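Local coordinates for protein CS1 fimbrial subunit A (Escherichia coli, PDB 4HJI) that forms, as the pilin subunit, the CS1 pilus, a filament with which enterotoxigenic bacteria colonize the epithelium of specific host organs, at residues A[84-96]-A[125-139]. Residues are numbered along the deposited sequence; the frame is centred on the assembly and turned at random. Where two conformers were deposited one is given.
Sequences PTLQIPVSVNFAG and QKLSIHADATRVTGG
The ring of Pro89 packs against Arg135 at about a right angle, where strand 87-94 runs antiparallel to strand 125-131 and to the loop that follows it. Pro89 has no N-H to give to the sheet; its ring lies instead with CD 3.2 Å from Arg135 O and CG against the CB of Arg135. Its carbonyl still serves the sheet, taking the N-H of Asp132 almost in line (3.0 Å from Pro89 O to Asp132 N, 175° at the hydrogen). At Asp132 the chain leaves the strand in an Asx turn, in which Asp132 OD1 accepts from Thr134 N while OD2 forms a salt bridge with Arg135 NH1. Pairing resumes at Gln87 and Thr137.

Ile88 fills the inner side of this detour with both branches. CG2, anti to the backbone N, rests 3.5 Å from Asp132 O, and CG1 meets Val136 CG2 at 3.9 Å; a branched aliphatic residue suits such two-sided packing. His130 belongs to the other, more polar face, with Ser91, Asn93 and Ser128, where an imidazole is at home. Its CG stands beside the backbone N (chi1 -53°), leaving Ser91 O at the ring edge, 3.6 Å from CD2.

Val90, Val92 and Phe94 share the buried face with Ile129 and Leu127, a two-faced pairing consistent with the immunoglobulin-like fold of chaperone-usher pilins. Strand 68-80 flanks 87-94, strand 49-61 flanks 125-131, and Tyr146, Val150 and Ile152 of strand 144-156 cover the apolar face.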
ATOM      1  N   PRO A  84      18.456  11.253   6.811  1.00 22.70           N
ATOM      2  CA  PRO A  84      17.170  10.617   7.109  1.00 21.93           C
ATOM      3  C   PRO A  84      16.194  11.471   7.937  1.00 22.47           C
ATOM      4  O   PRO A  84      15.029  11.103   8.094  1.00 21.89           O
ATOM      5  CB  PRO A  84      17.553   9.335   7.863  1.00 21.80           C
ATOM      6  CG  PRO A  84      19.002   9.124   7.628  1.00 22.45           C
ATOM      7  CD  PRO A  84      19.611  10.413   7.176  1.00 23.16           C
ATOM      8  N   THR A  85      16.667  12.595   8.458  1.00 23.89           N
ATOM      9  CA  THR A  85      15.781  13.561   9.098  1.00 24.58           C
ATOM     10  C   THR A  85      14.876  14.223   8.057  1.00 24.26           C
ATOM     11  O   THR A  85      13.766  14.645   8.378  1.00 24.36           O
ATOM     12  CB  THR A  85      16.579  14.626   9.884  1.00 26.21           C
ATOM     13  OG1 THR A  85      17.536  13.994  10.741  1.00 26.78           O
ATOM     14  CG2 THR A  85      15.652  15.472  10.739  1.00 26.90           C
ATOM     15  N   LEU A  86      15.348  14.286   6.810  1.00 24.00           N
ATOM     16  CA  LEU A  86      14.597  14.878   5.712  1.00 23.78           C
ATOM     17  C   LEU A  86      13.631  13.843   5.114  1.00 22.33           C
ATOM     18  O   LEU A  86      14.057  12.847   4.520  1.00 21.53           O
ATOM     19  CB  LEU A  86      15.568  15.380   4.652  1.00 24.43           C
ATOM     20  CG  LEU A  86      14.961  16.258   3.578  1.00 24.85           C
ATOM     21  CD1 LEU A  86      14.619  17.610   4.181  1.00 26.19           C
ATOM     22  CD2 LEU A  86      15.939  16.413   2.431  1.00 25.34           C
ATOM     23  N   GLN A  87      12.334  14.087   5.269  1.00 21.96           N
ATOM     24  CA  GLN A  87      11.332  13.046   5.102  1.00 20.83           C
ATOM     25  C   GLN A  87      10.142  13.495   4.264  1.00 20.27           C
ATOM     26  O   GLN A  87       9.633  14.623   4.421  1.00 21.02           O
ATOM     27  CB  GLN A  87      10.878  12.564   6.478  1.00 21.15           C
ATOM     28  CG  GLN A  87      11.924  11.746   7.236  1.00 21.58           C
ATOM     29  CD  GLN A  87      11.469  11.337   8.629  1.00 22.15           C
ATOM     30  OE1 GLN A  87      10.304  11.495   8.985  1.00 22.80           O
ATOM     31  NE2 GLN A  87      12.388  10.815   9.421  1.00 22.75           N
ATOM     32  N   ILE A  88       9.688  12.607   3.380  1.00 18.95           N
ATOM     33  CA  ILE A  88       8.535  12.851   2.506  1.00 18.62           C
ATOM     34  C   ILE A  88       7.407  11.931   2.969  1.00 17.80           C
ATOM     35  O   ILE A  88       7.568  10.712   2.968  1.00 16.94           O
ATOM     36  CB  ILE A  88       8.860  12.541   1.023  1.00 18.28           C
ATOM     37  CG1 ILE A  88      10.025  13.399   0.528  1.00 19.11           C
ATOM     38  CG2 ILE A  88       7.620  12.724   0.151  1.00 18.18           C
ATOM     39  CD1 ILE A  88      10.551  12.995  -0.837  1.00 18.95           C
ATOM     40  N   PRO A  89       6.250  12.501   3.387  1.00 18.06           N
ATOM     41  CA  PRO A  89       5.164  11.631   3.847  1.00 17.60           C
ATOM     42  C   PRO A  89       4.516  10.840   2.710  1.00 17.02           C
ATOM     43  O   PRO A  89       4.459  11.313   1.571  1.00 17.26           O
ATOM     44  CB  PRO A  89       4.159  12.613   4.470  1.00 18.43           C
ATOM     45  CG  PRO A  89       4.400  13.856   3.720  1.00 19.21           C
ATOM     46  CD  PRO A  89       5.863  13.927   3.429  1.00 19.18           C
ATOM     47  N   VAL A  90       4.081   9.622   3.015  1.00 16.56           N
ATOM     48  CA  VAL A  90       3.460   8.744   2.022  1.00 16.25           C
ATOM     49  C   VAL A  90       2.046   8.435   2.467  1.00 16.55           C
ATOM     50  O   VAL A  90       1.816   8.166   3.658  1.00 16.60           O
ATOM     51  CB  VAL A  90       4.238   7.414   1.879  1.00 15.51           C
ATOM     52  CG1 VAL A  90       3.488   6.400   1.003  1.00 15.04           C
ATOM     53  CG2 VAL A  90       5.624   7.661   1.294  1.00 15.56           C
ATOM     54  N   SER A  91       1.114   8.508   1.512  1.00 17.03           N
ATOM     55  CA  SER A  91      -0.272   8.115   1.684  1.00 17.45           C
ATOM     56  C   SER A  91      -0.524   6.844   0.891  1.00 16.65           C
ATOM     57  O   SER A  91       0.060   6.647  -0.182  1.00 16.68           O
ATOM     58  CB  SER A  91      -1.191   9.242   1.188  1.00 18.56           C
ATOM     59  OG  SER A  91      -1.112  10.364   2.051  1.00 19.71           O
ATOM     60  N   VAL A  92      -1.364   5.964   1.430  1.00 16.26           N
ATOM     61  CA  VAL A  92      -1.728   4.725   0.776  1.00 15.69           C
ATOM     62  C   VAL A  92      -3.231   4.567   0.768  1.00 16.13           C
ATOM     63  O   VAL A  92      -3.885   4.780   1.796  1.00 16.63           O
ATOM     64  CB  VAL A  92      -1.096   3.506   1.488  1.00 15.09           C
ATOM     65  CG1 VAL A  92      -1.413   2.243   0.722  1.00 14.82           C
ATOM     66  CG2 VAL A  92       0.390   3.721   1.666  1.00 14.75           C
ATOM     67  N   ASN A  93      -3.783   4.298  -0.414  1.00 16.41           N
ATOM     68  CA  ASN A  93      -5.224   4.098  -0.566  1.00 17.21           C
ATOM     69  C   ASN A  93      -5.451   2.661  -1.003  1.00 16.56           C
ATOM     70  O   ASN A  93      -4.669   2.119  -1.778  1.00 16.10           O
ATOM     71  CB  ASN A  93      -5.852   5.012  -1.641  1.00 18.49           C
ATOM     72  CG  ASN A  93      -5.895   6.479  -1.265  1.00 19.81           C
ATOM     73  OD1 ASN A  93      -5.159   6.956  -0.410  1.00 21.18           O
ATOM     74  ND2 ASN A  93      -6.796   7.206  -1.902  1.00 21.26           N
ATOM     75  N   PHE A  94      -6.515   2.053  -0.504  1.00 16.62           N
ATOM     76  CA  PHE A  94      -6.891   0.709  -0.902  1.00 16.54           C
ATOM     77  C   PHE A  94      -8.388   0.650  -1.091  1.00 17.63           C
ATOM     78  O   PHE A  94      -9.142   1.122  -0.238  1.00 17.93           O
ATOM     79  CB  PHE A  94      -6.464  -0.342   0.140  1.00 16.03           C
ATOM     80  CG  PHE A  94      -6.876  -1.731  -0.232  1.00 16.05           C
ATOM     81  CD1 PHE A  94      -7.817  -2.423   0.495  1.00 16.53           C
ATOM     82  CD2 PHE A  94      -6.305  -2.355  -1.342  1.00 15.73           C
ATOM     83  CE1 PHE A  94      -8.201  -3.709   0.133  1.00 16.80           C
ATOM     84  CE2 PHE A  94      -6.694  -3.626  -1.719  1.00 15.87           C
ATOM     85  CZ  PHE A  94      -7.638  -4.310  -0.989  1.00 16.40           C
ATOM     86  N   ALA A  95      -8.821   0.090  -2.219  1.00 18.13           N
ATOM     87  CA  ALA A  95     -10.249  -0.029  -2.498  1.00 19.44           C
ATOM     88  C   ALA A  95     -10.952   1.313  -2.344  1.00 20.26           C
ATOM     89  O   ALA A  95     -12.091   1.364  -1.874  1.00 21.61           O
ATOM     90  CB  ALA A  95     -10.870  -1.065  -1.564  1.00 19.69           C
ATOM     91  N   GLY A  96     -10.269   2.404  -2.711  1.00 20.26           N
ATOM     92  CA  GLY A  96     -10.859   3.742  -2.689  1.00 21.41           C
ATOM     93  C   GLY A  96     -10.974   4.375  -1.308  1.00 21.65           C
ATOM     94  O   GLY A  96     -11.657   5.378  -1.151  1.00 23.09           O
ATOM     95  N   GLN A 125      -9.229  -4.483  -6.994  1.00 17.46           N
ATOM     96  CA  GLN A 125      -9.134  -3.365  -6.074  1.00 17.18           C
ATOM     97  C   GLN A 125      -7.831  -2.615  -6.293  1.00 16.57           C
ATOM     98  O   GLN A 125      -6.741  -3.211  -6.418  1.00 16.00           O
ATOM     99  CB  GLN A 125      -9.196  -3.835  -4.633  1.00 16.99           C
ATOM    100  CG  GLN A 125     -10.311  -4.824  -4.335  1.00 17.82           C
ATOM    101  CD  GLN A 125     -11.703  -4.234  -4.490  1.00 18.80           C
ATOM    102  OE1 GLN A 125     -12.657  -4.954  -4.809  1.00 19.78           O
ATOM    103  NE2 GLN A 125     -11.830  -2.930  -4.277  1.00 18.85           N
ATOM    104  N   LYS A 126      -7.926  -1.295  -6.317  1.00 16.74           N
ATOM    105  CA  LYS A 126      -6.759  -0.459  -6.514  1.00 16.47           C
ATOM    106  C   LYS A 126      -6.008  -0.256  -5.207  1.00 15.70           C
ATOM    107  O   LYS A 126      -6.598   0.115  -4.196  1.00 15.95           O
ATOM    108  CB  LYS A 126      -7.166   0.874  -7.145  1.00 17.34           C
ATOM    109  CG  LYS A 126      -7.703   0.682  -8.545  1.00 18.37           C
ATOM    110  CD  LYS A 126      -8.133   1.976  -9.230  1.00 19.55           C
ATOM    111  CE  LYS A 126      -8.592   1.682 -10.652  1.00 20.62           C
ATOM    112  NZ  LYS A 126      -7.669   0.740 -11.341  1.00 20.45           N
ATOM    113  N   LEU A 127      -4.704  -0.519  -5.234  1.00 14.97           N
ATOM    114  CA  LEU A 127      -3.802  -0.144  -4.171  1.00 14.46           C
ATOM    115  C   LEU A 127      -2.871   0.943  -4.700  1.00 14.59           C
ATOM    116  O   LEU A 127      -2.109   0.700  -5.637  1.00 14.67           O
ATOM    117  CB  LEU A 127      -2.993  -1.366  -3.714  1.00 13.94           C
ATOM    118  CG  LEU A 127      -1.907  -1.092  -2.676  1.00 13.46           C
ATOM    119  CD1 LEU A 127      -2.471  -0.661  -1.325  1.00 13.51           C
ATOM    120  CD2 LEU A 127      -1.056  -2.335  -2.481  1.00 13.27           C
ATOM    121  N   SER A 128      -2.938   2.150  -4.138  1.00 14.96           N
ATOM    122  CA  SER A 128      -2.131   3.289  -4.634  1.00 15.29           C
ATOM    123  C   SER A 128      -1.225   3.888  -3.557  1.00 15.13           C
ATOM    124  O   SER A 128      -1.654   4.100  -2.416  1.00 15.26           O
ATOM    125  CB  SER A 128      -3.024   4.410  -5.212  1.00 16.14           C
ATOM    126  OG  SER A 128      -4.180   4.425  -4.405  0.50 16.38           O
ATOM    127  N   ILE A 129       0.011   4.180  -3.954  1.00 15.11           N
ATOM    128  CA  ILE A 129       1.043   4.752  -3.083  1.00 15.09           C
ATOM    129  C   ILE A 129       1.343   6.165  -3.584  1.00 16.08           C
ATOM    130  O   ILE A 129       1.649   6.331  -4.762  1.00 16.34           O
ATOM    131  CB  ILE A 129       2.308   3.852  -3.077  1.00 14.64           C
ATOM    132  CG1 ILE A 129       1.932   2.488  -2.512  1.00 14.25           C
ATOM    133  CG2 ILE A 129       3.438   4.511  -2.294  1.00 14.60           C
ATOM    134  CD1 ILE A 129       3.029   1.471  -2.616  1.00 13.99           C
ATOM    135  N   HIS A 130       1.294   7.139  -2.674  1.00 16.89           N
ATOM    136  CA  HIS A 130       1.295   8.602  -2.969  1.00 18.26           C
ATOM    137  C   HIS A 130       2.336   9.312  -2.090  1.00 18.44           C
ATOM    138  O   HIS A 130       1.995   9.766  -0.982  1.00 19.52           O
ATOM    139  CB  HIS A 130      -0.080   9.267  -2.701  1.00 19.10           C
ATOM    140  CG  HIS A 130      -1.240   8.604  -3.375  1.00 19.29           C
ATOM    141  ND1 HIS A 130      -1.666   8.963  -4.632  1.00 20.11           N
ATOM    142  CD2 HIS A 130      -2.044   7.585  -2.981  1.00 19.14           C
ATOM    143  CE1 HIS A 130      -2.687   8.203  -4.985  1.00 20.13           C
ATOM    144  NE2 HIS A 130      -2.939   7.364  -4.000  1.00 19.56           N
ATOM    145  N   ALA A 131       3.565   9.481  -2.573  1.00 18.25           N
ATOM    146  CA  ALA A 131       4.563  10.317  -1.864  1.00 18.62           C
ATOM    147  C   ALA A 131       4.301  11.782  -2.155  1.00 19.60           C
ATOM    148  O   ALA A 131       4.288  12.171  -3.316  1.00 20.32           O
ATOM    149  CB  ALA A 131       5.970   9.978  -2.290  1.00 18.59           C
ATOM    150  N   ASP A 132       4.105  12.586  -1.106  1.00 20.00           N
ATOM    151  CA  ASP A 132       3.768  13.991  -1.259  1.00 21.23           C
ATOM    152  C   ASP A 132       4.936  14.939  -0.954  1.00 22.02           C
ATOM    153  O   ASP A 132       5.201  15.291   0.194  1.00 22.00           O
ATOM    154  CB  ASP A 132       2.614  14.295  -0.335  1.00 21.52           C
ATOM    155  CG  ASP A 132       2.187  15.731  -0.404  1.00 22.91           C
ATOM    156  OD1 ASP A 132       2.666  16.457  -1.309  1.00 23.39           O
ATOM    157  OD2 ASP A 132       1.381  16.125   0.453  1.00 23.62           O
ATOM    158  N   ALA A 133       5.640  15.348  -2.003  1.00 22.71           N
ATOM    159  CA  ALA A 133       6.841  16.152  -1.818  1.00 23.72           C
ATOM    160  C   ALA A 133       6.497  17.606  -1.498  1.00 25.20           C
ATOM    161  O   ALA A 133       7.379  18.393  -1.178  1.00 26.45           O
ATOM    162  CB  ALA A 133       7.756  16.040  -3.038  1.00 23.98           C
ATOM    163  N   THR A 134       5.221  17.974  -1.560  1.00 25.41           N
ATOM    164  CA  THR A 134       4.827  19.300  -1.058  1.00 26.84           C
ATOM    165  C   THR A 134       4.829  19.396   0.477  1.00 26.80           C
ATOM    166  O   THR A 134       4.739  20.506   1.016  1.00 27.89           O
ATOM    167  CB  THR A 134       3.449  19.745  -1.573  1.00 27.51           C
ATOM    168  OG1 THR A 134       2.417  19.028  -0.889  1.00 26.88           O
ATOM    169  CG2 THR A 134       3.325  19.508  -3.061  1.00 27.57           C
ATOM    170  N   ARG A 135       4.911  18.254   1.165  1.00 25.59           N
ATOM    171  CA  ARG A 135       4.922  18.215   2.636  1.00 25.80           C
ATOM    172  C   ARG A 135       6.199  17.605   3.245  1.00 25.49           C
ATOM    173  O   ARG A 135       6.153  17.017   4.322  1.00 24.71           O
ATOM    174  CB  ARG A 135       3.676  17.484   3.152  1.00 25.19           C
ATOM    175  CG  ARG A 135       2.408  18.320   3.035  1.00 26.26           C
ATOM    176  CD  ARG A 135       1.230  17.652   3.725  1.00 25.95           C
ATOM    177  NE  ARG A 135       0.012  18.467   3.695  1.00 27.42           N
ATOM    178  CZ  ARG A 135      -0.764  18.636   2.625  1.00 27.62           C
ATOM    179  NH1 ARG A 135      -0.461  18.067   1.464  1.00 26.83           N
ATOM    180  NH2 ARG A 135      -1.848  19.397   2.717  1.00 29.04           N
ATOM    181  N   VAL A 136       7.332  17.794   2.576  1.00 26.18           N
ATOM    182  CA  VAL A 136       8.627  17.373   3.126  1.00 26.62           C
ATOM    183  C   VAL A 136       8.869  17.998   4.497  1.00 28.15           C
ATOM    184  O   VAL A 136       8.514  19.154   4.728  1.00 29.37           O
ATOM    185  CB  VAL A 136       9.804  17.735   2.196  1.00 27.22           C
ATOM    186  CG1 VAL A 136      11.111  17.093   2.672  1.00 26.99           C
ATOM    187  CG2 VAL A 136       9.502  17.306   0.770  1.00 26.73           C
ATOM    188  N   THR A 137       9.424  17.213   5.418  1.00 28.65           N
ATOM    189  CA  THR A 137       9.721  17.665   6.783  1.00 30.54           C
ATOM    190  C   THR A 137      11.196  17.454   7.080  1.00 31.41           C
ATOM    191  O   THR A 137      11.836  16.609   6.462  1.00 30.61           O
ATOM    192  CB  THR A 137       8.943  16.867   7.857  1.00 30.40           C
ATOM    193  OG1 THR A 137       9.497  15.545   7.999  1.00 29.87           O
ATOM    194  CG2 THR A 137       7.475  16.768   7.507  1.00 30.33           C
ATOM    195  N   GLY A 138      11.708  18.213   8.049  1.00 33.54           N
ATOM    196  CA  GLY A 138      13.107  18.126   8.477  1.00 34.73           C
ATOM    197  C   GLY A 138      14.069  18.939   7.627  1.00 36.29           C
ATOM    198  O   GLY A 138      15.284  18.865   7.813  1.00 37.51           O
ATOM    199  N   GLY A 139      13.524  19.728   6.705  1.00 37.14           N
ATOM    200  CA  GLY A 139      14.317  20.568   5.812  1.00 38.32           C
ATOM    201  C   GLY A 139      13.540  20.819   4.534  1.00 38.60           C
ATOM    202  O   GLY A 139      12.349  20.511   4.463  1.00 38.25           O
TER
HETATM  203  O   HOH W   1       7.837  13.261   8.897  1.00 31.66           O
HETATM  204  O   HOH W   2      -7.579   2.799  -3.846  1.00 20.80           O